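Local coordinates for endo-beta-1,4-glucanase (cellulase B) (Bacillus halodurans, PDB 4V2X), which probably hydrolyses internal beta-1,4 linkages in beta-glucans such as xyloglucan and mixed-linkage glucans, as a three-module family 5 glycoside hydrolase, at residues A[455-460]-A[477-482]; A[402-407]-A[446-451]; A[196-201]-A[239-244]. All coordinates share one frame; numbering follows the deposited sequence.

Contact 1: A[455-460]-A[477-482]; sequences GTLGTN and VNTYRT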
loop_
_atom_site.group_PDB
_atom_site.type_symbol
_atom_site.label_atom_id
_atom_site.label_comp_id
_atom_site.label_asym_id
_atom_site.label_seq_id
_atom_site.Cartn_x
_atom_site.Cartn_y
_atom_site.Cartn_z
ATOM N N GLY A 455 25.993 -11.922 -60.527
ATOM C CA GLY A 455 26.991 -11.773 -59.470
ATOM C C GLY A 455 27.219 -10.341 -59.016
ATOM O O GLY A 455 28.221 -10.055 -58.353
ATOM N N THR A 456 26.306 -9.437 -59.375
ATOM C CA THR A 456 26.327 -8.070 -58.871
ATOM C C THR A 456 26.163 -8.155 -57.360
ATOM O O THR A 456 25.326 -8.909 -56.885
ATOM C CB THR A 456 25.164 -7.249 -59.456
ATOM O OG1 THR A 456 25.218 -7.300 -60.889
ATOM C CG2 THR A 456 25.224 -5.802 -58.993
ATOM N N LEU A 457 26.957 -7.398 -56.608
ATOM C CA LEU A 457 26.934 -7.507 -55.146
ATOM C C LEU A 457 25.714 -6.798 -54.572
ATOM O O LEU A 457 25.274 -5.781 -55.105
ATOM C CB LEU A 457 28.215 -6.933 -54.537
ATOM C CG LEU A 457 29.506 -7.604 -55.014
ATOM C CD1 LEU A 457 30.721 -6.974 -54.344
ATOM C CD2 LEU A 457 29.473 -9.103 -54.767
ATOM N N GLY A 458 25.174 -7.355 -53.490
ATOM C CA GLY A 458 23.993 -6.812 -52.837
ATOM C C GLY A 458 22.764 -7.589 -53.254
ATOM O O GLY A 458 22.863 -8.722 -53.746
ATOM N N THR A 459 21.603 -6.974 -53.080
ATOM C CA THR A 459 20.339 -7.660 -53.323
ATOM C C THR A 459 20.043 -7.743 -54.815
ATOM O O THR A 459 19.879 -6.717 -55.475
ATOM C CB THR A 459 19.176 -6.962 -52.591
ATOM O OG1 THR A 459 19.461 -6.908 -51.186
ATOM C CG2 THR A 459 17.870 -7.720 -52.815
ATOM N N ASN A 460 19.963 -8.971 -55.328
ATOM C CA ASN A 460 19.732 -9.236 -56.751
ATOM C C ASN A 460 18.255 -9.337 -57.082
ATOM O O ASN A 460 17.834 -9.003 -58.183
ATOM C CB ASN A 460 20.397 -10.557 -57.170
ATOM C CG ASN A 460 21.857 -10.633 -56.778
ATOM O OD1 ASN A 460 22.251 -11.484 -55.972
ATOM N ND2 ASN A 460 22.666 -9.737 -57.333
ATOM N N VAL A 477 17.442 -12.082 -52.047
ATOM C CA VAL A 477 18.521 -12.897 -52.585
ATOM C C VAL A 477 19.723 -11.984 -52.807
ATOM O O VAL A 477 19.668 -11.073 -53.633
ATOM C CB VAL A 477 18.112 -13.609 -53.892
ATOM C CG1 VAL A 477 19.290 -14.380 -54.479
ATOM C CG2 VAL A 477 16.927 -14.532 -53.641
ATOM N N ASN A 478 20.786 -12.228 -52.041
ATOM C CA ASN A 478 21.937 -11.334 -51.951
ATOM C C ASN A 478 23.219 -12.013 -52.380
ATOM O O ASN A 478 23.530 -13.103 -51.905
ATOM C CB ASN A 478 22.117 -10.857 -50.506
ATOM C CG ASN A 478 20.893 -10.140 -49.969
ATOM O OD1 ASN A 478 20.171 -9.481 -50.712
ATOM N ND2 ASN A 478 20.645 -10.277 -48.666
ATOM N N THR A 479 23.969 -11.369 -53.268
ATOM C CA THR A 479 25.298 -11.846 -53.611
ATOM C C THR A 479 26.318 -11.071 -52.792
ATOM O O THR A 479 26.226 -9.850 -52.682
ATOM C CB THR A 479 25.587 -11.667 -55.109
ATOM O OG1 THR A 479 24.633 -12.426 -55.863
ATOM C CG2 THR A 479 26.986 -12.139 -55.446
ATOM N N TYR A 480 27.281 -11.787 -52.214
ATOM C CA TYR A 480 28.299 -11.165 -51.375
ATOM C C TYR A 480 29.699 -11.713 -51.655
ATOM O O TYR A 480 29.864 -12.807 -52.207
ATOM C CB TYR A 480 27.957 -11.362 -49.893
ATOM C CG TYR A 480 28.243 -12.762 -49.371
ATOM C CD1 TYR A 480 27.376 -13.816 -49.642
ATOM C CD2 TYR A 480 29.387 -13.032 -48.632
ATOM C CE1 TYR A 480 27.636 -15.093 -49.179
ATOM C CE2 TYR A 480 29.651 -14.307 -48.163
ATOM C CZ TYR A 480 28.765 -15.333 -48.437
ATOM O OH TYR A 480 29.016 -16.612 -47.984
ATOM N N ARG A 481 30.699 -10.912 -51.279
ATOM C CA ARG A 481 32.083 -11.366 -51.137
ATOM C C ARG A 481 32.536 -11.007 -49.732
ATOM O O ARG A 481 31.884 -10.227 -49.040
ATOM C CB ARG A 481 33.023 -10.664 -52.108
ATOM C CG ARG A 481 32.417 -10.265 -53.431
ATOM C CD ARG A 481 33.414 -9.460 -54.239
ATOM N NE ARG A 481 34.651 -10.212 -54.452
ATOM C CZ ARG A 481 35.879 -9.763 -54.200
ATOM N NH1 ARG A 481 36.082 -8.535 -53.736
ATOM N NH2 ARG A 481 36.921 -10.548 -54.435
ATOM N N THR A 482 33.676 -11.544 -49.324
ATOM C CA THR A 482 34.230 -11.197 -48.023
ATOM C C THR A 482 34.338 -9.671 -47.928
ATOM O O THR A 482 34.892 -9.033 -48.832
ATOM C CB THR A 482 35.601 -11.864 -47.792
ATOM O OG1 THR A 482 35.412 -13.277 -47.647
ATOM C CG2 THR A 482 36.273 -11.325 -46.530
#

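Contact 2: A[402-407]-A[446-451]; sequences DRIADA and HVLSAI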
loop_
_atom_site.group_PDB
_atom_site.type_symbol
_atom_site.label_atom_id
_atom_site.label_comp_id
_atom_site.label_asym_id
_atom_site.label_seq_id
_atom_site.Cartn_x
_atom_site.Cartn_y
_atom_site.Cartn_z
ATOM N N ASP A 402 31.236 -18.598 -56.300
ATOM C CA ASP A 402 30.921 -19.997 -55.990
ATOM C C ASP A 402 29.797 -20.505 -56.864
ATOM O O ASP A 402 28.936 -19.742 -57.295
ATOM C CB ASP A 402 30.499 -20.165 -54.527
ATOM C CG ASP A 402 31.670 -20.143 -53.570
ATOM O OD1 ASP A 402 32.811 -19.930 -54.021
ATOM O OD2 ASP A 402 31.445 -20.353 -52.363
ATOM N N ARG A 403 29.795 -21.807 -57.107
ATOM C CA ARG A 403 28.678 -22.440 -57.789
ATOM C C ARG A 403 27.423 -22.251 -56.947
ATOM O O ARG A 403 27.443 -22.465 -55.740
ATOM C CB ARG A 403 28.958 -23.925 -58.006
ATOM C CG ARG A 403 27.859 -24.672 -58.754
ATOM C CD ARG A 403 28.372 -25.978 -59.354
ATOM N NE ARG A 403 29.400 -26.582 -58.513
ATOM C CZ ARG A 403 29.164 -27.208 -57.362
ATOM N NH1 ARG A 403 27.921 -27.342 -56.902
ATOM N NH2 ARG A 403 30.179 -27.702 -56.659
ATOM N N ILE A 404 26.337 -21.828 -57.584
ATOM C CA ILE A 404 25.075 -21.611 -56.880
ATOM C C ILE A 404 24.406 -22.963 -56.625
ATOM O O ILE A 404 24.214 -23.742 -57.552
ATOM C CB ILE A 404 24.155 -20.662 -57.678
ATOM C CG1 ILE A 404 24.784 -19.265 -57.713
ATOM C CG2 ILE A 404 22.748 -20.624 -57.074
ATOM C CD1 ILE A 404 24.090 -18.290 -58.641
ATOM N N ALA A 405 24.095 -23.247 -55.363
ATOM C CA ALA A 405 23.443 -24.496 -54.983
ATOM C C ALA A 405 22.000 -24.253 -54.553
ATOM O O ALA A 405 21.541 -23.110 -54.481
ATOM C CB ALA A 405 24.212 -25.163 -53.858
ATOM N N ASP A 406 21.290 -25.343 -54.270
ATOM C CA ASP A 406 19.957 -25.247 -53.684
ATOM C C ASP A 406 20.075 -24.592 -52.315
ATOM O O ASP A 406 21.017 -24.869 -51.564
ATOM C CB ASP A 406 19.314 -26.626 -53.528
ATOM C CG ASP A 406 19.089 -27.335 -54.852
ATOM O OD1 ASP A 406 19.231 -26.715 -55.926
ATOM O OD2 ASP A 406 18.760 -28.537 -54.810
ATOM N N ALA A 407 19.140 -23.694 -52.011
ATOM C CA ALA A 407 19.060 -23.073 -50.706
ATOM C C ALA A 407 17.908 -23.704 -49.950
ATOM O O ALA A 407 16.777 -23.722 -50.442
ATOM C CB ALA A 407 18.829 -21.578 -50.846
ATOM N N HIS A 446 18.699 -23.385 -59.923
ATOM C CA HIS A 446 18.431 -22.698 -61.191
ATOM C C HIS A 446 17.577 -21.450 -60.998
ATOM O O HIS A 446 17.698 -20.497 -61.761
ATOM C CB HIS A 446 17.809 -23.633 -62.242
ATOM C CG HIS A 446 16.469 -24.179 -61.863
ATOM N ND1 HIS A 446 16.318 -25.343 -61.143
ATOM C CD2 HIS A 446 15.216 -23.729 -62.114
ATOM C CE1 HIS A 446 15.034 -25.584 -60.960
ATOM N NE2 HIS A 446 14.342 -24.621 -61.541
ATOM N N VAL A 447 16.728 -21.458 -59.971
ATOM C CA VAL A 447 15.926 -20.279 -59.627
ATOM C C VAL A 447 16.825 -19.168 -59.093
ATOM O O VAL A 447 16.704 -18.013 -59.493
ATOM C CB VAL A 447 14.846 -20.611 -58.576
ATOM C CG1 VAL A 447 14.123 -19.344 -58.121
ATOM C CG2 VAL A 447 13.852 -21.632 -59.125
ATOM N N LEU A 448 17.729 -19.525 -58.187
ATOM C CA LEU A 448 18.652 -18.562 -57.602
ATOM C C LEU A 448 19.634 -18.043 -58.649
ATOM O O LEU A 448 19.949 -16.858 -58.670
ATOM C CB LEU A 448 19.393 -19.184 -56.413
ATOM C CG LEU A 448 18.489 -19.633 -55.257
ATOM C CD1 LEU A 448 19.267 -20.469 -54.251
ATOM C CD2 LEU A 448 17.841 -18.446 -54.563
ATOM N N SER A 449 20.095 -18.935 -59.520
ATOM C CA SER A 449 20.961 -18.546 -60.631
ATOM C C SER A 449 20.257 -17.566 -61.577
ATOM O O SER A 449 20.859 -16.594 -62.009
ATOM C CB SER A 449 21.448 -19.785 -61.392
ATOM O OG SER A 449 22.277 -19.413 -62.473
ATOM N N ALA A 450 18.982 -17.800 -61.873
ATOM C CA ALA A 450 18.214 -16.863 -62.702
ATOM C C ALA A 450 18.121 -15.474 -62.069
ATOM O O ALA A 450 18.212 -14.459 -62.762
ATOM C CB ALA A 450 16.828 -17.410 -62.988
ATOM N N ILE A 451 17.952 -15.430 -60.750
ATOM C CA ILE A 451 17.877 -14.163 -60.034
ATOM C C ILE A 451 19.243 -13.493 -59.937
ATOM O O ILE A 451 19.350 -12.281 -60.108
ATOM C CB ILE A 451 17.313 -14.357 -58.605
ATOM C CG1 ILE A 451 15.859 -14.827 -58.670
ATOM C CG2 ILE A 451 17.421 -13.066 -57.797
ATOM C CD1 ILE A 451 15.311 -15.355 -57.357
#

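Contact 3: A[196-201]-A[239-244]; sequences NEPKFS and VLPTME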
loop_
_atom_site.group_PDB
_atom_site.type_symbol
_atom_site.label_atom_id
_atom_site.label_comp_id
_atom_site.label_asym_id
_atom_site.label_seq_id
_atom_site.Cartn_x
_atom_site.Cartn_y
_atom_site.Cartn_z
ATOM N N ASN A 196 1.396 9.376 -17.930
ATOM C CA ASN A 196 2.252 8.462 -18.689
ATOM C C ASN A 196 3.458 7.966 -17.888
ATOM O O ASN A 196 4.173 8.762 -17.295
ATOM C CB ASN A 196 2.777 9.163 -19.935
ATOM C CG ASN A 196 3.522 8.221 -20.852
ATOM O OD1 ASN A 196 2.954 7.249 -21.329
ATOM N ND2 ASN A 196 4.789 8.509 -21.112
ATOM N N GLU A 197 3.691 6.655 -17.892
ATOM C CA GLU A 197 4.941 6.072 -17.375
ATOM C C GLU A 197 5.404 6.705 -16.053
ATOM O O GLU A 197 6.525 7.217 -15.947
ATOM C CB GLU A 197 6.037 6.178 -18.449
ATOM C CG GLU A 197 5.669 5.418 -19.718
ATOM C CD GLU A 197 6.735 5.387 -20.802
ATOM O OE1 GLU A 197 7.700 6.174 -20.766
ATOM O OE2 GLU A 197 6.586 4.546 -21.720
ATOM N N PRO A 198 4.539 6.678 -15.026
ATOM C CA PRO A 198 4.875 7.352 -13.775
ATOM C C PRO A 198 6.086 6.761 -13.062
ATOM O O PRO A 198 6.273 5.551 -13.049
ATOM C CB PRO A 198 3.614 7.167 -12.924
ATOM C CG PRO A 198 2.923 5.992 -13.517
ATOM C CD PRO A 198 3.193 6.089 -14.984
ATOM N N LYS A 199 6.913 7.635 -12.502
ATOM C CA LYS A 199 8.003 7.217 -11.627
ATOM C C LYS A 199 8.398 8.409 -10.766
ATOM O O LYS A 199 7.950 9.529 -11.020
ATOM C CB LYS A 199 9.190 6.686 -12.429
ATOM C CG LYS A 199 9.848 7.681 -13.364
ATOM C CD LYS A 199 10.916 7.005 -14.205
ATOM C CE LYS A 199 11.828 8.014 -14.883
ATOM N NZ LYS A 199 11.102 9.058 -15.651
ATOM N N PHE A 200 9.205 8.164 -9.736
ATOM C CA PHE A 200 9.500 9.204 -8.746
ATOM C C PHE A 200 10.981 9.328 -8.462
ATOM O O PHE A 200 11.400 9.733 -7.379
ATOM C CB PHE A 200 8.665 8.963 -7.489
ATOM C CG PHE A 200 7.211 9.007 -7.769
ATOM C CD1 PHE A 200 6.540 10.223 -7.815
ATOM C CD2 PHE A 200 6.521 7.849 -8.103
ATOM C CE1 PHE A 200 5.200 10.281 -8.142
ATOM C CE2 PHE A 200 5.182 7.901 -8.437
ATOM C CZ PHE A 200 4.518 9.116 -8.448
ATOM N N SER A 201 11.758 8.988 -9.478
ATOM C CA SER A 201 13.161 9.304 -9.540
ATOM C C SER A 201 13.371 9.907 -10.913
ATOM O O SER A 201 12.573 9.670 -11.827
ATOM C CB SER A 201 13.995 8.038 -9.389
ATOM O OG SER A 201 15.333 8.281 -9.776
ATOM N N VAL A 239 -8.141 5.260 -17.541
ATOM C CA VAL A 239 -7.005 4.383 -17.784
ATOM C C VAL A 239 -5.938 4.654 -16.731
ATOM O O VAL A 239 -5.484 5.790 -16.578
ATOM C CB VAL A 239 -6.430 4.600 -19.205
ATOM C CG1 VAL A 239 -5.297 3.616 -19.482
ATOM C CG2 VAL A 239 -7.521 4.449 -20.258
ATOM N N LEU A 240 -5.554 3.609 -15.998
ATOM C CA LEU A 240 -4.608 3.741 -14.891
ATOM C C LEU A 240 -3.376 2.867 -15.128
ATOM O O LEU A 240 -3.503 1.680 -15.413
ATOM C CB LEU A 240 -5.263 3.340 -13.564
ATOM C CG LEU A 240 -6.526 4.103 -13.145
ATOM C CD1 LEU A 240 -7.062 3.567 -11.822
ATOM C CD2 LEU A 240 -6.267 5.600 -13.052
ATOM N N PRO A 241 -2.179 3.454 -14.995
ATOM C CA PRO A 241 -0.942 2.745 -15.270
ATOM C C PRO A 241 -0.322 2.056 -14.067
ATOM O O PRO A 241 -0.529 2.463 -12.922
ATOM C CB PRO A 241 -0.013 3.873 -15.702
ATOM C CG PRO A 241 -0.439 5.014 -14.834
ATOM C CD PRO A 241 -1.934 4.891 -14.755
ATOM N N THR A 242 0.480 1.034 -14.341
ATOM C CA THR A 242 1.476 0.574 -13.384
ATOM C C THR A 242 2.645 1.561 -13.335
ATOM O O THR A 242 2.827 2.383 -14.245
ATOM C CB THR A 242 2.056 -0.789 -13.794
ATOM O OG1 THR A 242 2.556 -0.697 -15.131
ATOM C CG2 THR A 242 1.012 -1.861 -13.737
ATOM N N MET A 243 3.455 1.458 -12.286
ATOM C CA MET A 243 4.703 2.233 -12.195
ATOM C C MET A 243 5.564 1.927 -13.418
ATOM O O MET A 243 5.734 0.753 -13.788
ATOM C CB MET A 243 5.483 1.885 -10.919
ATOM C CG MET A 243 6.551 2.909 -10.532
ATOM S SD MET A 243 5.868 4.455 -9.893
ATOM C CE MET A 243 5.217 3.880 -8.327
ATOM N N GLU A 244 6.064 2.989 -14.049
ATOM C CA GLU A 244 6.882 2.908 -15.274
ATOM C C GLU A 244 6.167 2.216 -16.436
ATOM O O GLU A 244 6.798 1.871 -17.438
ATOM C CB GLU A 244 8.224 2.215 -14.987
ATOM C CG GLU A 244 9.142 3.001 -14.070
ATOM C CD GLU A 244 10.517 2.377 -13.906
ATOM O OE1 GLU A 244 10.753 1.251 -14.397
ATOM O OE2 GLU A 244 11.375 3.027 -13.286
#

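Contact 1: A[455-460]-A[477-482]
Thr479 lays its side chain across the amide of Asn460 at about a right angle, and its hydroxyl OG1 donates to Asn460 OD1 over 2.6 Å, from a point somewhat tilted from the carbonyl plane. The torsion chi1 of -61° sets this hydroxyl beside the threonine's own N and sends the methyl CG2 anti to that N, while CB rests 3.3 Å from Thr456 O. The same Thr456 O receives Asn460 ND2 at 2.8 Å, and this acceptor lies in the plane of the amide. With OD1 and ND2 both engaged, the flip of the Asn460 side chain is well defined.

Behind these side chains run two antiparallel strands. Gly458 and Thr479 are a hydrogen-bonded pair, with Gly458 N 2.8 Å from Thr479 O and Thr479 N 2.9 Å from Gly458 O; Thr459 and Asn478 form the non-hydrogen-bonded pair next to it. A further rung joins Asn460 N to Val477 O at 2.7 Å. At the opposite end Leu457 meets the aliphatic part of Arg481, CD2 lying 3.4 Å from Arg481 CG. Gly458, with phi near 100°, could not carry a CB without jamming it against the preceding carbonyl.

This is the open end of the hairpin of strands 458-467 and 473-480, with Ile451 and Ala452 of helix 445-452 packed on Asn460. The buried Thr479 hydroxyl has an acceptor in Asn460, whose amide in turn ties the connection at Thr456, just after the helix, to the strand, so polar side chains supplement the backbone ladder where the pairing begins.

Contact 2: A[402-407]-A[446-451]
The helix that crosses between the two sheets of the Ig-like module, residues 445-452, receives Ile404 of the 402-407 loop on the flank formed by Leu448 and Ser449. Ile404 points at the helix and divides its two branches between successive residues. Its CG2 methyl sits 3.7 Å from Leu448 CB, and its CD1 reaches Ser449 CA at the same separation, 3.7 Å. The long branch is extended, with chi2 at 171°, and this carries CD1 past the leucine and onto the helix backbone, where it also lies 4.1 Å from Ser449 CB.

Leu448 makes a second contact with its CD1 branch. Its CG stands beside the backbone N (chi1 -61°), and the CD1 methyl runs out toward the loop further along, where it meets Ala407 CB at 3.6 Å. The carbonyl oxygen Ala405 O approaches that same methyl, 3.5 Å from CD1, so one leucine methyl touches both a backbone oxygen and, in a direction roughly at right angles to it, the first side chain of strand 407-412. The side-chain contacts are apolar, and Ile404 and Leu448 meet at an oblique angle.

Polar fastening comes from just beyond the segments: Asp406 OD1 accepts a hydrogen bond from Ala445 N at the start of the helix, and Ala407 pairs through its backbone with Val443 of strand 440-443. Leu448 also touches Val443, and so faces the sheet as well as the loop.

Both segments belong to connections between sheets. The loop leads from strand 395-399 to strand 407-412, while the helix leads from strand 440-443 to strand 458-467. Two such sheet-to-sheet connections packed against each other suit the two-sheet, Ig-like fold of this X2-type module.

Contact 3: A[196-201]-A[239-244]
The Asn-Glu-Pro sequence that follows the fourth strand of the barrel, a signature of glycoside hydrolase family 5, meets the loop leaving the fifth strand through Pro198 and Glu244. The anchor is a backbone bond: Glu244 N donates to Pro198 O over 2.8 Å, with an N-H...O angle of 156° and the donor in the carbonyl plane. Met243 SD comes near the same oxygen, 3.4 Å from Pro198 O.

From there the sulfur reaches the edge of the Phe200 ring, 4.9 Å from its centroid and 76° off the ring normal, a Met-aromatic contact with CE2 as the nearest ring atom at 3.8 Å. Met243 gets there by leaving the backbone with CG anti to N (chi1 -163°) and then bending at both chi2 and chi3, which also brings its CE methyl beside the same ring edge. With an alanine here, the edge of Phe200 would probably lose its sulfur partner and face a gap beside Pro198 O.

On the strand side the two prolines touch, Pro198 CG lying 3.7 Å from Pro241 CG, their rings obliquely set. On the other side Lys199 CB packs on Glu244 CG at 4.0 Å, but the charged ends part company: the lysine makes a cation-pi contact with Trp204, and Glu244 OE2 accepts from Gly205 N. Glu197 OE2 is hydrogen-bonded to His272 ND1, and a cacodylate ion, probably from the crystallisation liquor, lies near this glutamate and may mark a pocket.

Helix 209-227 backs the contact, with Leu215 against Pro198, Leu218 against Phe200 and Asn219 against Pro241. Leu251 of helix 249-262 covers Met243, and strand 267-273 flanks Pro241 through Thr270.

In the fold
Following the chain from the N terminus, contact 3 closes first, bringing the loop after barrel strand 190-193 to the end of strand 238-241 across the intervening helix 209-227, within the catalytic barrel. Contact 2 then closes a loop of 38 residues in the Ig-like module, and contact 1 follows as the shorter hairpin closure between strands 458-467 and 473-480. All three are in series; none nests or crosses. Contacts 1 and 2 adjoin, their centres 12 Å apart, because helix 445-452 packs Leu448 and Ile451 on Val477. Contact 3 lies on the opposite side of the chain's centre, its centre about 48 Å from that of contact 1.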